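Local coordinates for protein serpin (Taeniopygia guttata, PDB 5HGC) that binds cortisol in a surface pocket and, as a member of the serpin family, probably inhibits serine proteases, at residues Gln28-Asn32 with Lys33-Tyr37; Lys140-Asn143 with Asp144-Arg148; Gln250-Lys254 with Glu255-Lys259; Met341-Ser344 with Phe345-Ile349. All coordinates share one frame; numbering follows the deposited sequence.

All four contacts are local, joining residues close along the chain. Interactions 1 and 4 are surface contacts, whereas interactions 2 and 3 are partly buried. Interactions 1 and 3 sit at helix ends and both pack on helix 12-29: the first leaves it by a hydrated turn, the second opens helix 254-263 with a charged cap beside the steroid. Interaction 2 lies within helix 135-149, its apolar side buried against strands and its charged side outward. Interaction 4 is the most remote, about 34 Å from the centre of the chain to its own centre, and has apolar packing and prolines but no hydrogen bond between its two segments. Interactions 2 and 3 lie on opposite sides of the chain's centre.

Interaction 1. Residues Gln28-Asn32 with Lys33-Tyr37; sequences QEAPN and KNIFY
Ala30 and Lys33 are joined through one water, which donates to both backbone carbonyls, at 2.9 Å from Ala30 O and 2.6 Å from Lys33 O. The two residues are the ends of a type I beta turn, with Ala30 O 3.5 Å from Lys33 N, too long for a firm hydrogen bond. Pro31 suits the second place of the turn because its ring already holds phi at -71°, and Asn32, a frequent turn former, follows it at the surface. The Lys33 chain bends at chi2 (-70°) and passes the Asn32 carbonyl, CD lying 4.0 Å from Asn32 O, before its amine leads away. Inside the turn the small methyl of Ala30 faces the tip of Ile35, with CB and CD1 4.5 Å apart, the single apolar touch between the two arms. Ile35 is buried against Val26 and Thr27 of helix 12-29, while its backbone pairs with Lys372. Asn34 turns the other way, its OD1 accepting from the backbone of Val374 and Asn375. The turn thus carries the chain from helix 12-29 into strand 35-37, and the bridging of its carbonyls is left to water.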
loop_
_atom_site.group_PDB
_atom_site.type_symbol
_atom_site.label_atom_id
_atom_site.label_comp_id
_atom_site.label_asym_id
_atom_site.label_seq_id
_atom_site.Cartn_x
_atom_site.Cartn_y
_atom_site.Cartn_z
ATOM N N GLN A 28 0.464 6.195 -15.318
ATOM C CA GLN A 28 1.100 7.019 -16.372
ATOM C C GLN A 28 2.610 6.787 -16.592
ATOM O O GLN A 28 2.990 6.346 -17.667
ATOM C CB GLN A 28 0.870 8.469 -16.126
ATOM C CG GLN A 28 -0.567 8.842 -16.270
ATOM C CD GLN A 28 -0.687 10.328 -16.147
ATOM O OE1 GLN A 28 -1.075 10.844 -15.094
ATOM N NE2 GLN A 28 -0.275 11.044 -17.202
ATOM N N GLU A 29 3.464 7.051 -15.599
ATOM C CA GLU A 29 4.887 6.815 -15.783
ATOM C C GLU A 29 5.289 5.344 -16.102
ATOM O O GLU A 29 6.448 5.100 -16.459
ATOM C CB GLU A 29 5.752 7.480 -14.675
ATOM C CG GLU A 29 5.989 6.680 -13.379
ATOM C CD GLU A 29 6.252 7.547 -12.110
ATOM O OE1 GLU A 29 5.597 8.610 -11.887
ATOM O OE2 GLU A 29 7.114 7.147 -11.289
ATOM N N ALA A 30 4.355 4.383 -15.995
ATOM C CA ALA A 30 4.647 2.923 -16.263
ATOM C C ALA A 30 3.411 2.100 -16.728
ATOM O O ALA A 30 2.944 1.212 -15.986
ATOM C CB ALA A 30 5.352 2.238 -15.067
ATOM N N PRO A 31 2.928 2.356 -17.974
ATOM C CA PRO A 31 1.545 2.062 -18.380
ATOM C C PRO A 31 1.178 0.595 -18.545
ATOM O O PRO A 31 -0.021 0.302 -18.595
ATOM C CB PRO A 31 1.386 2.822 -19.726
ATOM C CG PRO A 31 2.573 3.716 -19.817
ATOM C CD PRO A 31 3.667 2.940 -19.107
ATOM N N ASN A 32 2.170 -0.304 -18.602
ATOM C CA ASN A 32 1.911 -1.733 -18.893
ATOM C C ASN A 32 2.595 -2.690 -17.989
ATOM O O ASN A 32 2.908 -3.841 -18.368
ATOM C CB ASN A 32 2.330 -2.061 -20.324
ATOM C CG ASN A 32 1.499 -1.318 -21.315
ATOM O OD1 ASN A 32 1.932 -0.284 -21.822
ATOM N ND2 ASN A 32 0.247 -1.771 -21.516
ATOM N N LYS A 33 2.871 -2.202 -16.793
ATOM C CA LYS A 33 3.655 -2.971 -15.837
ATOM C C LYS A 33 2.813 -3.238 -14.589
ATOM O O LYS A 33 1.877 -2.483 -14.268
ATOM C CB LYS A 33 4.980 -2.234 -15.522
ATOM C CG LYS A 33 6.025 -2.270 -16.639
ATOM C CD LYS A 33 6.595 -3.680 -16.807
ATOM C CE LYS A 33 7.054 -3.993 -18.229
ATOM N NZ LYS A 33 8.455 -3.536 -18.398
ATOM N N ASN A 34 3.123 -4.337 -13.918
ATOM C CA ASN A 34 2.752 -4.510 -12.509
ATOM C C ASN A 34 2.939 -3.214 -11.671
ATOM O O ASN A 34 3.978 -2.524 -11.754
ATOM C CB ASN A 34 3.539 -5.689 -11.937
ATOM C CG ASN A 34 3.040 -7.026 -12.469
ATOM O OD1 ASN A 34 2.038 -7.082 -13.189
ATOM N ND2 ASN A 34 3.711 -8.111 -12.102
ATOM N N ILE A 35 1.899 -2.822 -10.955
ATOM C CA ILE A 35 2.060 -1.819 -9.919
ATOM C C ILE A 35 1.653 -2.435 -8.608
ATOM O O ILE A 35 0.575 -3.011 -8.537
ATOM C CB ILE A 35 1.197 -0.605 -10.188
ATOM C CG1 ILE A 35 1.535 -0.026 -11.579
ATOM C CG2 ILE A 35 1.321 0.438 -9.049
ATOM C CD1 ILE A 35 2.896 0.634 -11.685
ATOM N N PHE A 36 2.503 -2.329 -7.579
ATOM C CA PHE A 36 2.151 -2.778 -6.215
ATOM C C PHE A 36 2.786 -1.956 -5.116
ATOM O O PHE A 36 3.997 -1.961 -4.970
ATOM C CB PHE A 36 2.486 -4.248 -5.995
ATOM C CG PHE A 36 1.793 -4.819 -4.807
ATOM C CD1 PHE A 36 0.435 -5.170 -4.881
ATOM C CD2 PHE A 36 2.462 -4.978 -3.592
ATOM C CE1 PHE A 36 -0.246 -5.667 -3.785
ATOM C CE2 PHE A 36 1.782 -5.467 -2.482
ATOM C CZ PHE A 36 0.433 -5.803 -2.576
ATOM N N TYR A 37 1.964 -1.284 -4.324
ATOM C CA TYR A 37 2.446 -0.438 -3.247
ATOM C C TYR A 37 1.444 -0.379 -2.099
ATOM O O TYR A 37 0.345 -0.963 -2.179
ATOM C CB TYR A 37 2.838 0.964 -3.757
ATOM C CG TYR A 37 1.660 1.792 -4.226
ATOM C CD1 TYR A 37 1.165 1.669 -5.552
ATOM C CD2 TYR A 37 1.049 2.710 -3.372
ATOM C CE1 TYR A 37 0.075 2.413 -5.977
ATOM C CE2 TYR A 37 -0.044 3.448 -3.781
ATOM C CZ TYR A 37 -0.524 3.289 -5.083
ATOM O OH TYR A 37 -1.600 4.053 -5.514
HETATM O O HOH W 1 0.686 -0.442 -15.386
#

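Interaction 2. Residues Lys140-Asn143 with Asp144-Arg148; sequences KQIN and DYIER
Between Lys140 and Glu147 the backbone runs as a regular alpha helix, with Asp144 N to Lys140 O at 3.0 Å, Ile146 N to Ile142 O at 3.0 Å and Glu147 N to Asn143 O at 2.9 Å, while the bond from Tyr145 N to Gln141 O is weak. On the outer side Lys140 and Asp144, one turn apart, form a weak salt bridge with NZ 3.4 Å from OD2. The lysine leaves the helix with CG anti to the backbone N (chi1 173°), runs extended and bends only at its last torsion, which brings the amine across to OD2. That carboxylate folds back over the preceding turn, so OD2 also lies 3.1 Å from Lys140 O; both are acceptors, and the ammonium may partly offset the charge of the carboxylate. On the inner side Ile142 and Ile146 stand in succession, CG2 of the first 4.5 Å from CG1 of the second, and branched apolar chains fit this buried face. They pack on Leu168 and Phe172 of strand 167-176, with Ile142 also reaching Phe104. Tyr145 reaches toward the sheet too (chi1 166°), the Ile142 carbonyl at its ring edge; its hydroxyl bonds to Glu126 and its ring meets Phe128 edge-to-face. Asn143 is held by Val158 N through OD1. This is the serpin helix that lies across the large central sheet, usually called helix F. Its attachment probably comes mainly from apolar packing, with the Tyr145 and Asn143 hydrogen bonds, whereas the long Lys140-Asp144 pair is likely to add little.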
loop_
_atom_site.group_PDB
_atom_site.type_symbol
_atom_site.label_atom_id
_atom_site.label_comp_id
_atom_site.label_asym_id
_atom_site.label_seq_id
_atom_site.Cartn_x
_atom_site.Cartn_y
_atom_site.Cartn_z
ATOM N N LYS A 140 24.797 -3.399 2.511
ATOM C CA LYS A 140 24.666 -4.686 3.159
ATOM C C LYS A 140 23.943 -4.530 4.529
ATOM O O LYS A 140 23.109 -5.371 4.877
ATOM C CB LYS A 140 26.000 -5.461 3.240
ATOM C CG LYS A 140 25.905 -6.753 4.075
ATOM C CD LYS A 140 27.088 -7.698 3.952
ATOM C CE LYS A 140 26.649 -9.156 4.141
ATOM N NZ LYS A 140 26.499 -9.547 5.580
ATOM N N GLN A 141 24.226 -3.457 5.271
ATOM C CA GLN A 141 23.638 -3.337 6.601
ATOM C C GLN A 141 22.170 -2.886 6.564
ATOM O O GLN A 141 21.366 -3.337 7.383
ATOM C CB GLN A 141 24.493 -2.488 7.513
ATOM C CG GLN A 141 25.609 -3.313 8.101
ATOM C CD GLN A 141 26.520 -2.500 8.994
ATOM O OE1 GLN A 141 27.610 -2.118 8.573
ATOM N NE2 GLN A 141 26.077 -2.220 10.226
ATOM N N ILE A 142 21.840 -2.050 5.586
ATOM C CA ILE A 142 20.461 -1.662 5.360
ATOM C C ILE A 142 19.599 -2.857 4.924
ATOM O O ILE A 142 18.493 -3.047 5.461
ATOM C CB ILE A 142 20.331 -0.484 4.379
ATOM C CG1 ILE A 142 20.966 0.765 4.989
ATOM C CG2 ILE A 142 18.860 -0.198 4.091
ATOM C CD1 ILE A 142 21.116 1.888 4.009
ATOM N N ASN A 143 20.100 -3.649 3.974
ATOM C CA ASN A 143 19.347 -4.787 3.451
ATOM C C ASN A 143 19.196 -5.917 4.450
ATOM O O ASN A 143 18.154 -6.601 4.482
ATOM C CB ASN A 143 19.958 -5.281 2.153
ATOM C CG ASN A 143 19.853 -4.254 1.037
ATOM O OD1 ASN A 143 18.861 -3.486 0.953
ATOM N ND2 ASN A 143 20.881 -4.205 0.182
ATOM N N ASP A 144 20.210 -6.074 5.296
ATOM C CA ASP A 144 20.131 -6.997 6.406
ATOM C C ASP A 144 19.085 -6.552 7.411
ATOM O O ASP A 144 18.411 -7.395 8.044
ATOM C CB ASP A 144 21.478 -7.122 7.098
ATOM C CG ASP A 144 22.494 -7.916 6.266
ATOM O OD1 ASP A 144 22.095 -8.564 5.256
ATOM O OD2 ASP A 144 23.692 -7.877 6.626
ATOM N N TYR A 145 18.952 -5.228 7.544
ATOM C CA TYR A 145 18.010 -4.653 8.463
ATOM C C TYR A 145 16.581 -4.956 8.005
ATOM O O TYR A 145 15.750 -5.463 8.817
ATOM C CB TYR A 145 18.258 -3.172 8.616
ATOM C CG TYR A 145 17.119 -2.487 9.279
ATOM C CD1 TYR A 145 16.894 -2.624 10.674
ATOM C CD2 TYR A 145 16.204 -1.699 8.503
ATOM C CE1 TYR A 145 15.814 -1.986 11.268
ATOM C CE2 TYR A 145 15.114 -1.084 9.094
ATOM C CZ TYR A 145 14.950 -1.225 10.471
ATOM O OH TYR A 145 13.932 -0.566 11.034
ATOM N N ILE A 146 16.316 -4.687 6.717
ATOM C CA ILE A 146 14.997 -4.966 6.106
ATOM C C ILE A 146 14.702 -6.441 6.167
ATOM O O ILE A 146 13.586 -6.824 6.511
ATOM C CB ILE A 146 14.853 -4.475 4.656
ATOM C CG1 ILE A 146 15.411 -3.037 4.508
ATOM C CG2 ILE A 146 13.396 -4.559 4.179
ATOM C CD1 ILE A 146 14.669 -1.924 5.236
ATOM N N GLU A 147 15.700 -7.264 5.880
ATOM C CA GLU A 147 15.505 -8.687 5.925
ATOM C C GLU A 147 15.154 -9.199 7.319
ATOM O O GLU A 147 14.254 -10.035 7.475
ATOM C CB GLU A 147 16.722 -9.404 5.376
ATOM C CG GLU A 147 16.616 -10.922 5.450
ATOM C CD GLU A 147 17.799 -11.575 4.784
ATOM O OE1 GLU A 147 18.586 -10.836 4.133
ATOM O OE2 GLU A 147 17.934 -12.816 4.907
ATOM N N ARG A 148 15.847 -8.690 8.322
ATOM C CA ARG A 148 15.681 -9.211 9.655
ATOM C C ARG A 148 14.326 -8.759 10.201
ATOM O O ARG A 148 13.616 -9.520 10.872
ATOM C CB ARG A 148 16.845 -8.763 10.548
ATOM C CG ARG A 148 16.849 -9.477 11.867
ATOM C CD ARG A 148 18.215 -9.555 12.506
ATOM N NE ARG A 148 18.095 -10.364 13.724
ATOM C CZ ARG A 148 19.071 -10.656 14.592
ATOM N NH1 ARG A 148 20.340 -10.228 14.442
ATOM N NH2 ARG A 148 18.756 -11.402 15.643
#

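Interaction 3. Residues Gln250-Lys254 with Glu255-Lys259; sequences QTLDK and ETIQK. With HCY ((11alpha,14beta)-11,17,21-trihydroxypregn-4-ene-3,20-dione), chain B.
An N-cap starts helix 254-263, one wall of the cortisol pocket, and Asp253 is the capping residue. Its OD1 accepts twice from Thr256: the backbone N at 3.0 Å, in a nearly straight bond, and OG1 at 2.8 Å. The two donors come from opposite faces of the carboxylate plane, which holds the group firmly. Aspartate suits the place because its short chain, with CG between the backbone N and the carbonyl carbon (chi1 67°), curls back over the first turn and supplies an acceptor to an amide that has no helical partner. The backbone takes over at once, Ile257 N bonding to Asp253 O and Gln258 N to Lys254 O. Beside the cap, OD2 of Asp253 lies 2.8 Å from OE1 of Glu255, two acceptors whose closeness may favour a proton on one of them. Lys254 NZ probably eases the crowding of charge with a salt bridge to Glu255 OE2 at 2.9 Å, and pairs also with Asp17 of helix 12-29. In the serpin fold the helix packs beside helix 12-29 and over strand 355-361, and cortisol lies in that groove, as in corticosteroid-binding relatives. The aliphatic part of Lys254 runs past the steroid O1, on C3. Ile257 brings CG2 to 3.7 Å from the angular methyl C19, while Gln258 spreads its amide along ring A, with OE1 3.5 Å from C2. Arg226, Ser261 and Asn365 supply hydrogen bonds to the ligand. Leu252 packs under the first turn, its CD1 3.8 Å from Ile257 CD1, and rests on Phe20 and Leu356.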
loop_
_atom_site.group_PDB
_atom_site.type_symbol
_atom_site.label_atom_id
_atom_site.label_comp_id
_atom_site.label_asym_id
_atom_site.label_seq_id
_atom_site.Cartn_x
_atom_site.Cartn_y
_atom_site.Cartn_z
ATOM N N GLN A 250 -7.503 5.747 -15.139
ATOM C CA GLN A 250 -7.644 7.211 -15.189
ATOM C C GLN A 250 -8.823 7.751 -14.379
ATOM O O GLN A 250 -8.905 8.934 -14.109
ATOM C CB GLN A 250 -7.752 7.718 -16.636
ATOM C CG GLN A 250 -6.463 7.718 -17.466
ATOM C CD GLN A 250 -6.717 7.559 -18.998
ATOM O OE1 GLN A 250 -7.856 7.695 -19.519
ATOM N NE2 GLN A 250 -5.655 7.235 -19.717
ATOM N N THR A 251 -9.741 6.892 -13.995
ATOM C CA THR A 251 -10.967 7.305 -13.312
ATOM C C THR A 251 -10.882 6.962 -11.842
ATOM O O THR A 251 -11.515 7.618 -11.024
ATOM C CB THR A 251 -12.125 6.441 -13.854
ATOM O OG1 THR A 251 -12.014 6.387 -15.268
ATOM C CG2 THR A 251 -13.560 6.886 -13.377
ATOM N N LEU A 252 -10.163 5.884 -11.518
ATOM C CA LEU A 252 -10.351 5.225 -10.234
ATOM C C LEU A 252 -10.087 6.237 -9.097
ATOM O O LEU A 252 -9.042 6.892 -9.039
ATOM C CB LEU A 252 -9.485 3.961 -10.140
ATOM C CG LEU A 252 -9.592 3.212 -8.804
ATOM C CD1 LEU A 252 -10.945 2.535 -8.590
ATOM C CD2 LEU A 252 -8.443 2.213 -8.678
ATOM N N ASP A 253 -11.065 6.409 -8.238
ATOM C CA ASP A 253 -10.924 7.357 -7.155
ATOM C C ASP A 253 -11.805 6.807 -6.034
ATOM O O ASP A 253 -12.450 5.762 -6.218
ATOM C CB ASP A 253 -11.335 8.769 -7.607
ATOM C CG ASP A 253 -12.859 8.892 -7.929
ATOM O OD1 ASP A 253 -13.538 7.847 -8.082
ATOM O OD2 ASP A 253 -13.389 10.035 -8.039
ATOM N N LYS A 254 -11.880 7.494 -4.904
ATOM C CA LYS A 254 -12.573 6.947 -3.764
ATOM C C LYS A 254 -14.089 6.915 -3.899
ATOM O O LYS A 254 -14.774 6.199 -3.162
ATOM C CB LYS A 254 -12.177 7.688 -2.501
ATOM C CG LYS A 254 -12.590 9.134 -2.454
ATOM C CD LYS A 254 -12.883 9.495 -1.000
ATOM C CE LYS A 254 -12.508 10.941 -0.710
ATOM N NZ LYS A 254 -12.881 11.932 -1.771
ATOM N N GLU A 255 -14.609 7.705 -4.830
ATOM C CA GLU A 255 -16.024 7.746 -5.111
ATOM C C GLU A 255 -16.396 6.456 -5.863
ATOM O O GLU A 255 -17.401 5.819 -5.504
ATOM C CB GLU A 255 -16.377 9.006 -5.905
ATOM C CG GLU A 255 -16.401 10.329 -5.125
ATOM C CD GLU A 255 -15.030 10.916 -4.701
ATOM O OE1 GLU A 255 -13.952 10.805 -5.375
ATOM O OE2 GLU A 255 -15.054 11.535 -3.629
ATOM N N THR A 256 -15.586 6.058 -6.851
ATOM C CA THR A 256 -15.720 4.752 -7.487
ATOM C C THR A 256 -15.752 3.609 -6.450
ATOM O O THR A 256 -16.602 2.694 -6.540
ATOM C CB THR A 256 -14.552 4.487 -8.429
ATOM O OG1 THR A 256 -14.433 5.554 -9.363
ATOM C CG2 THR A 256 -14.767 3.214 -9.210
ATOM N N ILE A 257 -14.844 3.671 -5.455
ATOM C CA ILE A 257 -14.787 2.644 -4.407
ATOM C C ILE A 257 -16.102 2.618 -3.619
ATOM O O ILE A 257 -16.645 1.535 -3.408
ATOM C CB ILE A 257 -13.553 2.752 -3.465
ATOM C CG1 ILE A 257 -12.206 2.711 -4.242
ATOM C CG2 ILE A 257 -13.595 1.640 -2.439
ATOM C CD1 ILE A 257 -12.007 1.468 -5.106
ATOM N N GLN A 258 -16.597 3.793 -3.223
ATOM C CA GLN A 258 -17.812 3.897 -2.434
ATOM C C GLN A 258 -19.042 3.408 -3.206
ATOM O O GLN A 258 -19.915 2.757 -2.618
ATOM C CB GLN A 258 -18.069 5.323 -1.948
ATOM C CG GLN A 258 -19.307 5.395 -1.057
ATOM C CD GLN A 258 -19.130 6.333 0.107
ATOM O OE1 GLN A 258 -18.736 7.525 -0.059
ATOM N NE2 GLN A 258 -19.400 5.811 1.318
ATOM N N LYS A 259 -19.100 3.745 -4.498
ATOM C CA LYS A 259 -20.093 3.212 -5.420
ATOM C C LYS A 259 -20.073 1.675 -5.330
ATOM O O LYS A 259 -21.122 1.064 -4.987
ATOM C CB LYS A 259 -19.822 3.663 -6.859
ATOM C CG LYS A 259 -20.882 3.178 -7.856
ATOM C CD LYS A 259 -20.761 3.833 -9.219
ATOM C CE LYS A 259 -19.991 2.990 -10.223
ATOM N NZ LYS A 259 -20.542 3.241 -11.600
HETATM C C1 HCY B . -15.705 5.697 1.480
HETATM C C2 HCY B . -15.519 7.182 1.182
HETATM C C3 HCY B . -14.172 7.688 1.648
HETATM C C4 HCY B . -13.089 6.740 2.005
HETATM C C5 HCY B . -13.167 5.466 1.605
HETATM C C6 HCY B . -11.902 4.637 1.547
HETATM C C7 HCY B . -12.134 3.265 2.219
HETATM C C8 HCY B . -13.454 2.563 1.879
HETATM C C9 HCY B . -14.636 3.542 2.058
HETATM C C10 HCY B . -14.487 4.819 1.202
HETATM C C12 HCY B . -16.178 1.529 2.801
HETATM C C11 HCY B . -16.052 2.866 2.037
HETATM C C13 HCY B . -14.967 0.588 2.527
HETATM C C14 HCY B . -13.680 1.374 2.787
HETATM C C15 HCY B . -12.615 0.323 2.984
HETATM C C16 HCY B . -13.320 -0.851 3.652
HETATM C C17 HCY B . -14.840 -0.570 3.551
HETATM C C18 HCY B . -14.979 -0.035 1.100
HETATM C C19 HCY B . -14.380 4.579 -0.320
HETATM C C20 HCY B . -15.653 -1.815 3.247
HETATM C C21 HCY B . -17.046 -1.982 3.820
HETATM O O1 HCY B . -13.969 8.885 1.661
HETATM O O2 HCY B . -16.290 2.624 0.647
HETATM O O3 HCY B . -15.337 -0.168 4.848
HETATM O O4 HCY B . -15.202 -2.700 2.537
HETATM O O5 HCY B . -17.770 -2.592 2.753
#

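Interaction 4. Residues Met341-Ser344 with Phe345-Ile349. Unlike the reference sequence in segment 341-344: Ile343 (reference Val).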
loop_
_atom_site.group_PDB
_atom_site.type_symbol
_atom_site.label_atom_id
_atom_site.label_comp_id
_atom_site.label_asym_id
_atom_site.label_seq_id
_atom_site.Cartn_x
_atom_site.Cartn_y
_atom_site.Cartn_z
ATOM N N MET A 341 -29.673 -22.628 -1.615
ATOM C CA MET A 341 -30.027 -23.511 -2.754
ATOM C C MET A 341 -29.849 -22.729 -4.069
ATOM O O MET A 341 -30.731 -21.970 -4.474
ATOM C CB MET A 341 -31.425 -24.098 -2.580
ATOM C CG MET A 341 -31.484 -25.025 -1.363
ATOM S SD MET A 341 -33.164 -25.612 -1.006
ATOM C CE MET A 341 -33.731 -24.472 0.258
ATOM N N PRO A 342 -28.685 -22.883 -4.727
ATOM C CA PRO A 342 -28.307 -22.008 -5.854
ATOM C C PRO A 342 -29.010 -22.405 -7.157
ATOM O O PRO A 342 -29.548 -23.522 -7.252
ATOM C CB PRO A 342 -26.802 -22.279 -5.994
ATOM C CG PRO A 342 -26.651 -23.723 -5.588
ATOM C CD PRO A 342 -27.720 -23.987 -4.541
ATOM N N ILE A 343 -29.018 -21.484 -8.130
ATOM C CA ILE A 343 -29.552 -21.730 -9.477
ATOM C C ILE A 343 -28.697 -22.782 -10.197
ATOM O O ILE A 343 -27.486 -22.929 -9.928
ATOM C CB ILE A 343 -29.713 -20.420 -10.337
ATOM C CG1 ILE A 343 -28.402 -19.963 -10.997
ATOM C CG2 ILE A 343 -30.287 -19.249 -9.550
ATOM C CD1 ILE A 343 -27.311 -19.501 -10.052
ATOM N N SER A 344 -29.335 -23.511 -11.104
ATOM C CA SER A 344 -28.737 -24.655 -11.810
ATOM C C SER A 344 -27.407 -24.362 -12.547
ATOM O O SER A 344 -26.533 -25.211 -12.580
ATOM C CB SER A 344 -29.762 -25.179 -12.783
ATOM O OG SER A 344 -30.872 -25.670 -12.064
ATOM N N PHE A 345 -27.260 -23.167 -13.122
ATOM C CA PHE A 345 -26.038 -22.821 -13.878
ATOM C C PHE A 345 -25.431 -21.534 -13.333
ATOM O O PHE A 345 -25.579 -20.453 -13.930
ATOM C CB PHE A 345 -26.348 -22.762 -15.395
ATOM C CG PHE A 345 -26.688 -24.108 -15.970
ATOM C CD1 PHE A 345 -25.670 -25.028 -16.252
ATOM C CD2 PHE A 345 -28.039 -24.483 -16.151
ATOM C CE1 PHE A 345 -25.974 -26.287 -16.749
ATOM C CE2 PHE A 345 -28.342 -25.744 -16.661
ATOM C CZ PHE A 345 -27.315 -26.655 -16.962
ATOM N N PRO A 346 -24.806 -21.631 -12.151
ATOM C CA PRO A 346 -24.280 -20.405 -11.511
ATOM C C PRO A 346 -23.194 -19.707 -12.376
ATOM O O PRO A 346 -22.504 -20.358 -13.218
ATOM C CB PRO A 346 -23.671 -20.913 -10.180
ATOM C CG PRO A 346 -23.954 -22.406 -10.118
ATOM C CD PRO A 346 -24.375 -22.888 -11.472
ATOM N N PRO A 347 -23.030 -18.390 -12.192
ATOM C CA PRO A 347 -21.967 -17.649 -12.947
ATOM C C PRO A 347 -20.572 -18.170 -12.612
ATOM O O PRO A 347 -20.388 -18.817 -11.559
ATOM C CB PRO A 347 -22.112 -16.201 -12.475
ATOM C CG PRO A 347 -23.010 -16.276 -11.298
ATOM C CD PRO A 347 -23.878 -17.501 -11.396
ATOM N N THR A 348 -19.633 -17.952 -13.530
ATOM C CA THR A 348 -18.229 -18.237 -13.303
ATOM C C THR A 348 -17.486 -16.929 -13.533
ATOM O O THR A 348 -17.702 -16.299 -14.566
ATOM C CB THR A 348 -17.734 -19.285 -14.311
ATOM O OG1 THR A 348 -18.472 -20.477 -14.119
ATOM C CG2 THR A 348 -16.266 -19.625 -14.132
ATOM N N ILE A 349 -16.653 -16.511 -12.579
ATOM C CA ILE A 349 -15.742 -15.356 -12.761
ATOM C C ILE A 349 -14.313 -15.875 -12.660
ATOM O O ILE A 349 -13.950 -16.558 -11.694
ATOM C CB ILE A 349 -15.915 -14.248 -11.693
ATOM C CG1 ILE A 349 -17.393 -13.801 -11.551
ATOM C CG2 ILE A 349 -14.983 -13.050 -11.946
ATOM C CD1 ILE A 349 -18.053 -13.259 -12.809
#
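Ser344 O is touched by two groups: CD of Pro346 comes to 3.4 Å from it, and the ring of Phe345 lies with one face toward it, CG being 3.6 Å away. A chi1 of -67° sets that face over the Ser344 carbonyl, although the bond to CB points away overall; CD2 also brushes Ser344 CB, at 3.8 Å. Ile343 O has a similar apolar neighbour in Pro346 CD, 3.5 Å off, and lies near Phe345 N at an angle too poor for a bond. The bend itself is made at Ser344, whose backbone is locally helical, whereas Pro346 and Pro347 run extended as in polyproline. Their rings fix phi and remove the amide hydrogens, giving a stiff stem that cannot donate amide hydrogen bonds, though the Pro347 backbone pairs with Asn270. Ile343 is modelled in two conformers, so its side-chain packing is doubtful; in one of them CD1 reaches 3.9 Å from Pro346 CB and 4.2 Å from Pro347 CD. On the side toward the body of the protein, Pro346 and Pro342 lean on Phe268, and beyond them Thr348 and Ile349 begin a strand that runs parallel to part of strand 265-283. The arrangement matches the reactive-centre loop of serpins as it descends to its first C-sheet strand; the peptide bond of Ile343 and Ser344, where family alignment would place the scissile bond, is intact, and strands 167-176 and 316-325 still pair directly, as in an uninserted, native serpin.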